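Local coordinates for Cry23AA1 (Bacillus thuringiensis, PDB 4RHZ), which is an aerolysin-type beta-rich crystal toxin that forms a binary complex with Cry37Aa1, binds zinc, and probably acts by forming pores in membranes, at residues A[76-81]-A[129-134]; A[49-54]-A[153-158]. All coordinates share one frame; numbering follows the deposited sequence. Where two conformers were deposited one is given.

Contact 1: A[76-81]-A[129-134]; sequences TETHTE and TETHTW. With ZN (zinc ion), chain C.
His79 brings the rim of its ring up to the rim of the His132 ring, neither lying over the other's face, with the two planes 29° apart and His79 NE2 3.7 Å from His132 CD2. Between them and Glu130 sits a zinc ion. His79 binds it through NE2 at 2.1 Å, whereas Glu130 OE1 stands at 2.7 Å and His132 NE2 at 2.8 Å, so the histidine of 76-81 is the close ligand and the two from 129-134 complete the site at longer range. His132 is modelled in two conformers; its distances and ring orientation are those of one of them and remain uncertain. Glu130 runs beside His79 with its carboxylate turned 74° from the imidazole; its CG lies between the backbone N and carbonyl carbon (chi1 50°), and the extended chain beyond carries OE1 to the metal.

On this same face Glu77 reaches Trp134, CG lying at the edge of the indole in its plane, 3.4 Å from NE1. The carboxylate of Glu77 is steeply inclined to the indole.

The metal ligands are set in place by antiparallel pairing: Glu77 with His132 and His79 with Glu130 are hydrogen-bonded pairs, the latter joined by His79 N to Glu130 O at 2.7 Å. The other face carries threonines, where the methyls Thr78 CG2 and Thr129 CG2 meet at 3.4 Å and the hydroxyls of Thr80 and Thr129 share a weak hydrogen bond.

The two segments belong to the long strands 67-90 and 126-142. Strand 211-235 pairs with 67-90, its Gln223 touching both Glu77 and His79, while strand 146-179 offers Tyr159 to Glu81 and Tyr152 to Trp134.

Contact 2: A[49-54]-A[153-158]; sequences PVNNQL and IIQNGT
Asn51 and Gln155 join their side-chain amides across a non-hydrogen-bonded antiparallel pair: Gln155 NE2 donates to Asn51 OD1 at 2.7 Å with an angle of 162° at the hydrogen. The donor lies in the carbonyl plane, on a lone pair, and the acceptor is almost in the amide plane of Gln155, so the two groups are nearly coplanar. Gln155 is fully stretched, CG anti to its backbone N (chi1 -177°), which carries the amide out to this neighbour. The amide nitrogen of Asn51, ND2, is hydrogen-bonded to Cys99 O of the Cry37Aa1 chain, so both ends of this buried amide are held.

Backbone bonds fasten the strands on either side of that pair. Val50 and Asn156 exchange two, as do Asn52 and Ile154: Asn52 N to Ile154 O and Ile154 N to Asn52 O, each 2.9 Å.

Carbon contacts lie beside these bonds. On the face of Asn51, the CG2 methyl of Ile153 packs against Asn51 CB at 3.6 Å, and its CD1 meets Gln53 CG at 3.7 Å; Pro49 CB rests on Gln155 CG. On the other face Leu54 CD1 touches Ile154 CG2 in one of the two conformers modelled for Ile154.

Asn52 ND2 makes a loose van der Waals approach to Asn156 CB at 4.0 Å, the two amides set nearly at right angles.

Segment 153-158, part of the long strand 146-179, is also hydrogen-bonded to strand 211-235. The arrangement is thus an antiparallel strand pair within the mixed, elongated sheet of the aerolysin-family fold, which a strand of Cry37Aa1, parallel to Val50, Asn51 and Asn52, extends across the interface.

In the fold
Contacts 1 and 2 belong to the same large sheet, their centres 13 Å apart and their nearest atoms about 4 Å apart without touching. Strand 50-61 leads directly into 67-90, and 126-142 into 146-179, so the pairing of 76-81 with 129-134 falls within the span of chain that 49-54 and 153-158 bracket. Strand 211-235 binds both 67-90 and 146-179 and thereby bridges the two contacts. The zinc site belongs to contact 1; from contact 2 the side chain of Asn156 is about 7 Å from that of His79 and about 11 Å from the metal. Contact 2 instead meets Cry37Aa1, which does not touch contact 1.

Contact 1: A[76-81]-A[129-134]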
ATOM      1  N   THR A  76      13.972   9.175   9.504  1.00 48.55           N
ATOM      2  CA  THR A  76      14.591   8.175   8.632  1.00 50.72           C
ATOM      3  C   THR A  76      13.711   6.924   8.590  1.00 49.57           C
ATOM      4  O   THR A  76      13.486   6.293   9.604  1.00 49.44           O
ATOM      5  CB  THR A  76      16.055   7.855   9.003  1.00 51.04           C
ATOM      6  OG1 THR A  76      16.137   7.668  10.414  1.00 55.84           O
ATOM      7  CG2 THR A  76      16.958   8.972   8.632  1.00 52.17           C
ATOM      8  N   GLU A  77      13.133   6.677   7.429  1.00 49.88           N
ATOM      9  CA  GLU A  77      12.249   5.527   7.208  1.00 52.38           C
ATOM     10  C   GLU A  77      13.065   4.444   6.506  1.00 51.79           C
ATOM     11  O   GLU A  77      13.932   4.718   5.655  1.00 51.06           O
ATOM     12  CB  GLU A  77      11.068   5.877   6.307  1.00 52.60           C
ATOM     13  CG  GLU A  77      11.440   6.127   4.791  1.00 57.49           C
ATOM     14  CD  GLU A  77      10.228   5.936   3.844  1.00 62.23           C
ATOM     15  OE1 GLU A  77       9.085   6.150   4.353  1.00 66.33           O
ATOM     16  OE2 GLU A  77      10.408   5.567   2.650  1.00 59.66           O
ATOM     17  N   THR A  78      12.824   3.217   6.904  1.00 52.41           N
ATOM     18  CA  THR A  78      13.504   2.116   6.251  1.00 52.65           C
ATOM     19  C   THR A  78      12.414   1.471   5.498  1.00 51.57           C
ATOM     20  O   THR A  78      11.376   1.155   6.067  1.00 50.83           O
ATOM     21  CB  THR A  78      14.209   1.144   7.223  1.00 53.37           C
ATOM     22  OG1 THR A  78      15.395   1.784   7.741  1.00 55.59           O
ATOM     23  CG2 THR A  78      14.665  -0.146   6.463  1.00 54.32           C
ATOM     24  N   HIS A  79      12.618   1.330   4.198  1.00 50.57           N
ATOM     25  CA  HIS A  79      11.586   0.692   3.450  1.00 50.60           C
ATOM     26  C   HIS A  79      11.945  -0.301   2.260  1.00 49.92           C
ATOM     27  O   HIS A  79      13.025  -0.203   1.622  1.00 48.08           O
ATOM     28  CB  HIS A  79      10.722   1.769   2.981  1.00 49.85           C
ATOM     29  CG  HIS A  79      11.074   2.190   1.609  1.00 52.53           C
ATOM     30  ND1 HIS A  79      10.658   1.482   0.504  1.00 57.18           N
ATOM     31  CD2 HIS A  79      11.772   3.246   1.153  1.00 51.74           C
ATOM     32  CE1 HIS A  79      11.099   2.080  -0.590  1.00 57.57           C
ATOM     33  NE2 HIS A  79      11.794   3.142  -0.218  1.00 59.98           N
ATOM     34  N   THR A  80      10.960  -1.171   1.946  1.00 48.30           N
ATOM     35  CA  THR A  80      11.148  -2.409   1.163  1.00 47.45           C
ATOM     36  C   THR A  80      10.392  -2.496  -0.209  1.00 46.31           C
ATOM     37  O   THR A  80       9.245  -2.059  -0.328  1.00 46.46           O
ATOM     38  CB  THR A  80      10.777  -3.610   2.081  1.00 47.61           C
ATOM     39  OG1 THR A  80      11.633  -3.626   3.215  1.00 49.46           O
ATOM     40  CG2 THR A  80      10.989  -4.954   1.421  1.00 48.58           C
ATOM     41  N   GLU A  81      11.043  -3.066  -1.229  1.00 44.27           N
ATOM     42  CA  GLU A  81      10.396  -3.526  -2.488  1.00 41.67           C
ATOM     43  C   GLU A  81      10.836  -4.951  -2.829  1.00 40.52           C
ATOM     44  O   GLU A  81      12.021  -5.353  -2.660  1.00 39.84           O
ATOM     45  CB  GLU A  81      10.734  -2.632  -3.663  1.00 41.66           C
ATOM     46  CG  GLU A  81      10.477  -1.206  -3.363  1.00 46.87           C
ATOM     47  CD  GLU A  81      10.899  -0.234  -4.448  1.00 53.72           C
ATOM     48  OE1 GLU A  81      11.668  -0.568  -5.388  1.00 57.57           O
ATOM     49  OE2 GLU A  81      10.448   0.928  -4.340  1.00 56.76           O
ATOM     50  N   THR A 129      15.830  -3.364   0.561  1.00 42.40           N
ATOM     51  CA  THR A 129      15.489  -2.580   1.739  1.00 44.21           C
ATOM     52  C   THR A 129      16.498  -1.440   1.815  1.00 44.46           C
ATOM     53  O   THR A 129      17.706  -1.671   1.878  1.00 43.58           O
ATOM     54  CB  THR A 129      15.650  -3.406   3.021  1.00 44.82           C
ATOM     55  OG1 THR A 129      14.909  -4.608   2.899  1.00 49.50           O
ATOM     56  CG2 THR A 129      15.074  -2.703   4.245  1.00 45.20           C
ATOM     57  N   GLU A 130      15.986  -0.217   1.799  1.00 45.66           N
ATOM     58  CA  GLU A 130      16.803   1.001   1.871  1.00 47.54           C
ATOM     59  C   GLU A 130      16.223   2.034   2.827  1.00 47.92           C
ATOM     60  O   GLU A 130      15.045   2.000   3.169  1.00 46.90           O
ATOM     61  CB  GLU A 130      16.953   1.631   0.512  1.00 47.18           C
ATOM     62  CG  GLU A 130      15.665   1.812  -0.213  1.00 50.85           C
ATOM     63  CD  GLU A 130      15.829   2.072  -1.720  1.00 58.80           C
ATOM     64  OE1 GLU A 130      14.821   2.481  -2.309  1.00 58.43           O
ATOM     65  OE2 GLU A 130      16.940   1.866  -2.320  1.00 64.85           O
ATOM     66  N   THR A 131      17.071   2.944   3.297  1.00 48.75           N
ATOM     67  CA  THR A 131      16.585   3.979   4.192  1.00 49.19           C
ATOM     68  C   THR A 131      16.436   5.293   3.464  1.00 48.57           C
ATOM     69  O   THR A 131      17.128   5.578   2.470  1.00 48.13           O
ATOM     70  CB  THR A 131      17.495   4.228   5.329  1.00 49.77           C
ATOM     71  OG1 THR A 131      18.747   4.618   4.759  1.00 52.38           O
ATOM     72  CG2 THR A 131      17.603   2.976   6.207  1.00 49.40           C
ATOM     73  N   HIS A 132      15.469   6.066   3.937  1.00 47.90           N
ATOM     74  CA  HIS A 132      15.285   7.388   3.407  0.50 47.71           C
ATOM     75  C   HIS A 132      15.163   8.369   4.577  1.00 47.99           C
ATOM     76  O   HIS A 132      14.627   8.049   5.644  1.00 46.79           O
ATOM     77  CB  HIS A 132      14.131   7.431   2.399  0.50 47.11           C
ATOM     78  CG  HIS A 132      14.526   6.992   1.017  0.50 47.20           C
ATOM     79  ND1 HIS A 132      15.663   7.455   0.382  0.50 47.78           N
ATOM     80  CD2 HIS A 132      13.954   6.115   0.159  0.50 43.27           C
ATOM     81  CE1 HIS A 132      15.762   6.898  -0.812  0.50 43.44           C
ATOM     82  NE2 HIS A 132      14.733   6.089  -0.973  0.50 41.54           N
ATOM     83  N   THR A 133      15.768   9.532   4.404  1.00 48.65           N
ATOM     84  CA  THR A 133      15.769  10.539   5.462  1.00 48.53           C
ATOM     85  C   THR A 133      14.872  11.636   4.946  1.00 46.66           C
ATOM     86  O   THR A 133      15.201  12.282   3.943  1.00 47.31           O
ATOM     87  CB  THR A 133      17.191  11.069   5.761  1.00 49.45           C
ATOM     88  OG1 THR A 133      17.962   9.993   6.308  1.00 50.12           O
ATOM     89  CG2 THR A 133      17.145  12.225   6.821  1.00 48.72           C
ATOM     90  N   TRP A 134      13.702  11.753   5.568  1.00 44.01           N
ATOM     91  CA  TRP A 134      12.788  12.882   5.337  1.00 42.32           C
ATOM     92  C   TRP A 134      13.297  14.068   6.193  1.00 40.51           C
ATOM     93  O   TRP A 134      13.715  13.885   7.308  1.00 38.86           O
ATOM     94  CB  TRP A 134      11.347  12.499   5.737  1.00 42.09           C
ATOM     95  CG  TRP A 134      10.791  11.367   4.911  1.00 40.50           C
ATOM     96  CD1 TRP A 134      11.095  10.050   5.046  1.00 40.16           C
ATOM     97  CD2 TRP A 134       9.858  11.455   3.818  1.00 35.94           C
ATOM     98  NE1 TRP A 134      10.424   9.307   4.094  1.00 39.00           N
ATOM     99  CE2 TRP A 134       9.652  10.142   3.335  1.00 35.95           C
ATOM    100  CE3 TRP A 134       9.207  12.508   3.193  1.00 35.61           C
ATOM    101  CZ2 TRP A 134       8.824   9.851   2.238  1.00 27.77           C
ATOM    102  CZ3 TRP A 134       8.376  12.236   2.121  1.00 33.22           C
ATOM    103  CH2 TRP A 134       8.200  10.900   1.645  1.00 35.46           C
TER
HETATM  104 ZN    ZN C 301      12.830   4.171  -1.679  1.00 82.22          ZN

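Contact 2: A[49-54]-A[153-158]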
ATOM      1  N   PRO A  49      -3.747   5.174   1.495  1.00 28.60           N
ATOM      2  CA  PRO A  49      -2.603   5.626   2.318  1.00 29.37           C
ATOM      3  C   PRO A  49      -2.954   6.009   3.779  1.00 29.12           C
ATOM      4  O   PRO A  49      -4.103   6.371   4.060  1.00 28.78           O
ATOM      5  CB  PRO A  49      -2.099   6.895   1.574  1.00 29.78           C
ATOM      6  CG  PRO A  49      -2.755   6.894   0.239  1.00 27.33           C
ATOM      7  CD  PRO A  49      -3.968   6.011   0.306  1.00 28.65           C
ATOM      8  N   VAL A  50      -1.985   5.882   4.681  1.00 28.03           N
ATOM      9  CA  VAL A  50      -2.173   6.141   6.057  1.00 29.54           C
ATOM     10  C   VAL A  50      -1.198   7.263   6.618  1.00 30.27           C
ATOM     11  O   VAL A  50       0.039   7.128   6.528  1.00 29.57           O
ATOM     12  CB  VAL A  50      -2.032   4.832   6.927  1.00 30.47           C
ATOM     13  CG1 VAL A  50      -2.153   5.166   8.425  1.00 27.65           C
ATOM     14  CG2 VAL A  50      -3.132   3.784   6.530  1.00 32.94           C
ATOM     15  N   ASN A  51      -1.791   8.280   7.262  1.00 28.38           N
ATOM     16  CA  ASN A  51      -1.073   9.367   7.905  1.00 27.98           C
ATOM     17  C   ASN A  51      -0.732   8.895   9.269  1.00 27.32           C
ATOM     18  O   ASN A  51      -1.610   8.532  10.017  1.00 28.91           O
ATOM     19  CB  ASN A  51      -1.953  10.653   7.999  1.00 26.54           C
ATOM     20  CG  ASN A  51      -2.002  11.434   6.656  1.00 30.89           C
ATOM     21  OD1 ASN A  51      -1.275  11.099   5.665  1.00 27.33           O
ATOM     22  ND2 ASN A  51      -2.823  12.510   6.615  1.00 27.16           N
ATOM     23  N   ASN A  52       0.536   8.920   9.596  1.00 26.37           N
ATOM     24  CA  ASN A  52       1.037   8.576  10.879  1.00 28.35           C
ATOM     25  C   ASN A  52       1.699   9.832  11.495  1.00 30.58           C
ATOM     26  O   ASN A  52       2.552  10.480  10.876  1.00 29.67           O
ATOM     27  CB  ASN A  52       2.137   7.469  10.744  1.00 27.77           C
ATOM     28  CG  ASN A  52       1.520   6.130  10.261  1.00 32.81           C
ATOM     29  OD1 ASN A  52       0.951   5.357  11.064  1.00 32.71           O
ATOM     30  ND2 ASN A  52       1.421   5.995   8.939  1.00 30.63           N
ATOM     31  N   GLN A  53       1.375  10.103  12.735  1.00 31.93           N
ATOM     32  CA  GLN A  53       2.021  11.163  13.409  1.00 34.40           C
ATOM     33  C   GLN A  53       3.277  10.697  14.108  1.00 34.35           C
ATOM     34  O   GLN A  53       3.234   9.753  14.911  1.00 33.52           O
ATOM     35  CB  GLN A  53       1.048  11.757  14.403  1.00 34.68           C
ATOM     36  CG  GLN A  53       1.518  13.097  14.796  1.00 39.58           C
ATOM     37  CD  GLN A  53       1.266  13.357  16.196  1.00 47.06           C
ATOM     38  OE1 GLN A  53       2.004  12.870  17.074  1.00 46.56           O
ATOM     39  NE2 GLN A  53       0.187  14.156  16.465  1.00 49.14           N
ATOM     40  N   LEU A  54       4.402  11.354  13.811  1.00 35.28           N
ATOM     41  CA  LEU A  54       5.702  10.950  14.376  1.00 36.97           C
ATOM     42  C   LEU A  54       6.159  11.643  15.629  1.00 37.64           C
ATOM     43  O   LEU A  54       6.450  10.916  16.604  1.00 38.21           O
ATOM     44  CB  LEU A  54       6.841  10.999  13.350  1.00 37.62           C
ATOM     45  CG  LEU A  54       6.396  10.251  12.067  1.00 41.11           C
ATOM     46  CD1 LEU A  54       7.402  10.561  11.012  1.00 40.79           C
ATOM     47  CD2 LEU A  54       6.244   8.715  12.306  1.00 40.81           C
ATOM     48  N   ILE A 153       3.827  14.568  10.107  1.00 28.96           N
ATOM     49  CA  ILE A 153       2.986  13.472   9.637  1.00 30.07           C
ATOM     50  C   ILE A 153       3.712  12.795   8.453  1.00 30.97           C
ATOM     51  O   ILE A 153       4.131  13.504   7.509  1.00 29.25           O
ATOM     52  CB  ILE A 153       1.626  13.958   9.012  1.00 30.31           C
ATOM     53  CG1 ILE A 153       0.578  14.539  10.011  1.00 33.53           C
ATOM     54  CG2 ILE A 153       0.921  12.822   8.349  1.00 31.09           C
ATOM     55  CD1 ILE A 153       0.893  14.367  11.427  1.00 40.74           C
ATOM     56  N   ILE A 154       3.856  11.457   8.483  1.00 30.67           N
ATOM     57  CA  ILE A 154       4.361  10.712   7.310  0.50 31.00           C
ATOM     58  C   ILE A 154       3.209   9.870   6.724  1.00 31.34           C
ATOM     59  O   ILE A 154       2.538   9.116   7.454  1.00 32.09           O
ATOM     60  CB  ILE A 154       5.652   9.930   7.659  0.50 31.25           C
ATOM     61  CG1 ILE A 154       6.501   9.624   6.409  0.50 32.52           C
ATOM     62  CG2 ILE A 154       5.355   8.679   8.433  0.50 32.83           C
ATOM     63  CD1 ILE A 154       5.792   8.881   5.355  0.50 28.69           C
ATOM     64  N   GLN A 155       2.940  10.062   5.450  1.00 31.22           N
ATOM     65  CA  GLN A 155       1.895   9.373   4.792  1.00 32.76           C
ATOM     66  C   GLN A 155       2.469   8.087   4.112  1.00 35.09           C
ATOM     67  O   GLN A 155       3.193   8.173   3.135  1.00 35.60           O
ATOM     68  CB  GLN A 155       1.217  10.287   3.783  1.00 30.58           C
ATOM     69  CG  GLN A 155       0.076   9.667   3.122  1.00 28.56           C
ATOM     70  CD  GLN A 155      -0.706  10.626   2.298  1.00 35.86           C
ATOM     71  OE1 GLN A 155      -0.714  10.547   1.063  1.00 30.90           O
ATOM     72  NE2 GLN A 155      -1.383  11.577   2.976  1.00 34.10           N
ATOM     73  N   ASN A 156       2.104   6.939   4.663  1.00 36.44           N
ATOM     74  CA  ASN A 156       2.517   5.612   4.214  1.00 37.91           C
ATOM     75  C   ASN A 156       1.592   4.965   3.238  1.00 36.75           C
ATOM     76  O   ASN A 156       0.370   5.045   3.401  1.00 35.73           O
ATOM     77  CB  ASN A 156       2.647   4.682   5.403  1.00 37.68           C
ATOM     78  CG  ASN A 156       4.061   4.431   5.714  1.00 50.14           C
ATOM     79  OD1 ASN A 156       4.746   5.267   6.386  1.00 58.74           O
ATOM     80  ND2 ASN A 156       4.599   3.298   5.148  1.00 57.51           N
ATOM     81  N   GLY A 157       2.175   4.338   2.219  1.00 36.39           N
ATOM     82  CA  GLY A 157       1.413   3.466   1.284  1.00 37.67           C
ATOM     83  C   GLY A 157       2.009   2.052   1.214  1.00 37.40           C
ATOM     84  O   GLY A 157       3.221   1.896   1.351  1.00 37.27           O
ATOM     85  N   THR A 158       1.147   1.047   1.086  1.00 37.49           N
ATOM     86  CA  THR A 158       1.592  -0.333   0.871  0.50 38.18           C
ATOM     87  C   THR A 158       0.837  -0.932  -0.281  1.00 38.53           C
ATOM     88  O   THR A 158      -0.346  -0.615  -0.525  1.00 39.70           O
ATOM     89  CB  THR A 158       1.282  -1.258   2.003  0.50 38.19           C
ATOM     90  OG1 THR A 158      -0.139  -1.256   2.193  0.50 36.47           O
ATOM     91  CG2 THR A 158       2.019  -0.846   3.264  0.50 39.77           C
TER